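Local coordinates for protein TRAP dicarboxylate transporter, DctP subunit (Sulfurospirillum deleyianum, PDB 4OVS) that probably captures dicarboxylates such as succinate in the periplasm and delivers them to a TRAP-type membrane transporter, at residues Q68-M76 with N83-F94. Sequence-based numbering, arbitrary orientation.
Sequences QLYGDGEEM and NAHIAMPSFSKF
Asp72 and Lys93 form the one salt bridge between 68-76 and 83-94, next to the succinate site of a TRAP solute-binding protein. Segment 68-76 is the loop entering helix 75-81 plus its first residues, and 83-94 holds strand 86-87 after it; the beta-alpha-beta crossover runs from strand 59-64 through the helix to strand 86-87, both strands lying parallel to strand 26-31.

Among the charged contacts, Lys93 NZ donates to Asp72 OD1 over 3.0 Å, reaching it from above the carboxylate, 43° out of plane. Lys93 also hydrogen-bonds succinate through NZ, while Asp72 OD2 accepts from the backbone N of Phe192 and has a long, weak ion pair with Arg169, which also binds succinate. An alanine in place of Asp72 would probably leave Lys93 NZ without its carboxylate mate and the N-H of Phe192 without its acceptor.

Water links the segments deeper in: one molecule donates to Glu75 OE1 (2.6 Å) and accepts from Met88 N (2.9 Å), serving the buried carboxylate. Glu75 arrives there as an extended chain, with CG between the backbone N and carbonyl carbon (chi1 59°), and its OE2 lies 3.8 Å from Pro89 CG. Another polar neighbour, Asn83 O, sits at the edge of the Tyr70 ring, near its plane.

Of the apolar contacts, Tyr70 CE2 rests 3.9 Å from Ala84 CB. Selenomethionine Met76 crosses Phe94 at about a right angle: its methyl CE makes a CH-pi contact over one ring face, 4.0 Å from the centroid and 22° off the normal, whereas SE, oblique to the ring, makes the Met-aromatic contact. Met76 CE is displaced toward the ring's rim, 3.8 Å from Phe94 CD1.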
# COMPACT_ATOMS: atom_id res chain seq x y z
N GLN A 68 -12.72 -8.92 5.34
CA GLN A 68 -13.82 -9.65 5.93
C GLN A 68 -15.04 -8.83 6.01
O GLN A 68 -16.13 -9.35 5.80
CB GLN A 68 -13.51 -10.16 7.32
CG GLN A 68 -12.70 -11.40 7.27
CD GLN A 68 -12.32 -11.92 8.62
OE1 GLN A 68 -12.45 -11.24 9.61
NE2 GLN A 68 -11.89 -13.16 8.67
N LEU A 69 -14.89 -7.54 6.32
CA LEU A 69 -16.06 -6.67 6.38
C LEU A 69 -16.29 -5.92 5.07
O LEU A 69 -17.38 -5.92 4.53
CB LEU A 69 -15.91 -5.71 7.54
CG LEU A 69 -17.18 -5.05 8.01
CD1 LEU A 69 -18.09 -6.10 8.64
CD2 LEU A 69 -16.82 -3.89 8.97
N TYR A 70 -15.23 -5.28 4.56
CA TYR A 70 -15.28 -4.51 3.29
C TYR A 70 -13.95 -4.61 2.57
O TYR A 70 -12.87 -4.63 3.20
CB TYR A 70 -15.57 -3.00 3.51
CG TYR A 70 -16.85 -2.73 4.20
CD1 TYR A 70 -18.05 -2.86 3.54
CD2 TYR A 70 -16.87 -2.33 5.52
CE1 TYR A 70 -19.23 -2.64 4.17
CE2 TYR A 70 -18.05 -2.11 6.16
CZ TYR A 70 -19.23 -2.25 5.48
OH TYR A 70 -20.44 -2.02 6.10
N GLY A 71 -14.03 -4.72 1.24
CA GLY A 71 -12.88 -4.73 0.37
C GLY A 71 -12.54 -3.40 -0.27
O GLY A 71 -13.15 -2.41 0.04
N ASP A 72 -11.57 -3.42 -1.19
CA ASP A 72 -11.06 -2.20 -1.83
C ASP A 72 -12.20 -1.36 -2.37
O ASP A 72 -12.18 -0.10 -2.32
CB ASP A 72 -10.16 -2.58 -3.02
CG ASP A 72 -8.73 -2.91 -2.62
OD1 ASP A 72 -8.30 -2.60 -1.48
OD2 ASP A 72 -8.00 -3.47 -3.48
N GLY A 73 -13.17 -2.06 -2.94
CA GLY A 73 -14.22 -1.41 -3.71
C GLY A 73 -15.36 -0.88 -2.88
O GLY A 73 -16.22 -0.17 -3.40
N GLU A 74 -15.39 -1.25 -1.60
CA GLU A 74 -16.50 -0.92 -0.73
C GLU A 74 -16.11 -0.10 0.50
O GLU A 74 -16.98 0.54 1.10
CB GLU A 74 -17.26 -2.18 -0.31
CG GLU A 74 -17.69 -3.08 -1.47
CD GLU A 74 -16.65 -4.12 -1.81
OE1 GLU A 74 -15.97 -4.61 -0.88
OE2 GLU A 74 -16.47 -4.43 -3.00
N GLU A 75 -14.83 -0.06 0.86
CA GLU A 75 -14.46 0.55 2.15
C GLU A 75 -14.72 2.05 2.20
O GLU A 75 -15.04 2.58 3.25
CB GLU A 75 -13.00 0.25 2.57
CG GLU A 75 -11.97 0.71 1.59
CD GLU A 75 -10.55 0.35 1.98
OE1 GLU A 75 -10.32 -0.12 3.14
OE2 GLU A 75 -9.68 0.54 1.12
N MSE A 76 -14.55 2.75 1.09
CA MSE A 76 -14.64 4.20 1.15
C MSE A 76 -16.08 4.65 1.48
O MSE A 76 -16.32 5.43 2.42
CB MSE A 76 -14.17 4.82 -0.16
CG MSE A 76 -12.72 4.58 -0.46
SE MSE A 76 -11.48 5.42 0.87
CE MSE A 76 -10.03 5.85 -0.35
N ASN A 83 -20.65 3.05 8.37
CA ASN A 83 -20.71 1.58 8.55
C ASN A 83 -19.34 0.96 8.87
O ASN A 83 -19.23 -0.18 9.34
CB ASN A 83 -21.31 0.97 7.30
CG ASN A 83 -22.71 1.45 7.05
OD1 ASN A 83 -23.49 1.56 7.98
ND2 ASN A 83 -23.02 1.76 5.81
N ALA A 84 -18.29 1.70 8.61
CA ALA A 84 -16.98 1.36 9.12
C ALA A 84 -16.41 2.68 9.60
O ALA A 84 -16.87 3.75 9.19
CB ALA A 84 -16.12 0.74 8.02
N HIS A 85 -15.44 2.61 10.50
CA HIS A 85 -14.99 3.77 11.21
C HIS A 85 -13.58 4.16 10.89
O HIS A 85 -13.25 5.34 10.83
CB HIS A 85 -15.14 3.48 12.70
CG HIS A 85 -16.52 3.07 13.08
ND1 HIS A 85 -16.80 2.26 14.16
CD2 HIS A 85 -17.72 3.40 12.54
CE1 HIS A 85 -18.11 2.11 14.27
NE2 HIS A 85 -18.69 2.80 13.30
N ILE A 86 -12.71 3.17 10.72
CA ILE A 86 -11.28 3.41 10.53
C ILE A 86 -10.77 2.49 9.44
O ILE A 86 -11.10 1.31 9.38
CB ILE A 86 -10.48 3.22 11.85
CG1 ILE A 86 -10.97 4.20 12.90
CG2 ILE A 86 -9.00 3.51 11.63
CD1 ILE A 86 -10.24 4.20 14.18
N ALA A 87 -10.02 3.07 8.51
CA ALA A 87 -9.39 2.33 7.45
C ALA A 87 -7.92 2.77 7.24
O ALA A 87 -7.46 3.80 7.79
CB ALA A 87 -10.17 2.45 6.20
N MSE A 88 -7.16 1.98 6.47
CA MSE A 88 -5.77 2.32 6.16
C MSE A 88 -5.40 2.03 4.71
O MSE A 88 -4.51 1.22 4.43
CB MSE A 88 -4.85 1.60 7.09
CG MSE A 88 -5.06 1.86 8.54
SE MSE A 88 -6.24 0.49 9.33
CE MSE A 88 -5.95 0.90 11.18
N PRO A 89 -6.08 2.68 3.78
CA PRO A 89 -5.97 2.39 2.34
C PRO A 89 -4.63 2.76 1.78
O PRO A 89 -4.03 3.69 2.26
CB PRO A 89 -7.05 3.29 1.72
CG PRO A 89 -7.99 3.54 2.83
CD PRO A 89 -7.16 3.63 4.05
N SER A 90 -4.14 2.03 0.77
CA SER A 90 -2.89 2.43 0.12
C SER A 90 -3.13 3.73 -0.68
O SER A 90 -4.26 4.07 -1.01
CB SER A 90 -2.37 1.36 -0.79
OG SER A 90 -3.18 1.26 -1.94
N PHE A 91 -2.05 4.44 -1.00
CA PHE A 91 -2.15 5.72 -1.69
C PHE A 91 -2.98 5.61 -2.97
O PHE A 91 -3.77 6.49 -3.31
CB PHE A 91 -0.73 6.27 -1.99
CG PHE A 91 0.16 6.44 -0.76
CD1 PHE A 91 -0.39 6.77 0.46
CD2 PHE A 91 1.52 6.21 -0.82
CE1 PHE A 91 0.39 6.89 1.58
CE2 PHE A 91 2.31 6.31 0.29
CZ PHE A 91 1.76 6.67 1.49
N SER A 92 -2.75 4.56 -3.72
CA SER A 92 -3.48 4.35 -5.00
C SER A 92 -4.99 4.38 -4.82
O SER A 92 -5.72 4.76 -5.73
CB SER A 92 -3.13 2.99 -5.62
OG SER A 92 -1.78 2.88 -6.03
N LYS A 93 -5.45 3.94 -3.66
CA LYS A 93 -6.85 3.79 -3.38
C LYS A 93 -7.53 5.17 -3.25
O LYS A 93 -8.74 5.26 -3.37
CB LYS A 93 -7.05 2.97 -2.11
CG LYS A 93 -6.37 1.61 -2.10
CD LYS A 93 -7.06 0.58 -2.97
CE LYS A 93 -6.09 -0.54 -3.40
NZ LYS A 93 -5.68 -1.46 -2.33
N PHE A 94 -6.75 6.22 -3.04
CA PHE A 94 -7.27 7.59 -2.93
C PHE A 94 -7.29 8.36 -4.25
O PHE A 94 -7.81 9.48 -4.33
CB PHE A 94 -6.39 8.41 -1.97
CG PHE A 94 -6.50 7.98 -0.51
CD1 PHE A 94 -7.47 8.53 0.32
CD2 PHE A 94 -5.62 7.06 0.02
CE1 PHE A 94 -7.56 8.17 1.64
CE2 PHE A 94 -5.71 6.68 1.36
CZ PHE A 94 -6.67 7.22 2.17
O HOH W 1 -21.06 -3.09 8.79
O HOH W 2 -8.48 -0.20 5.01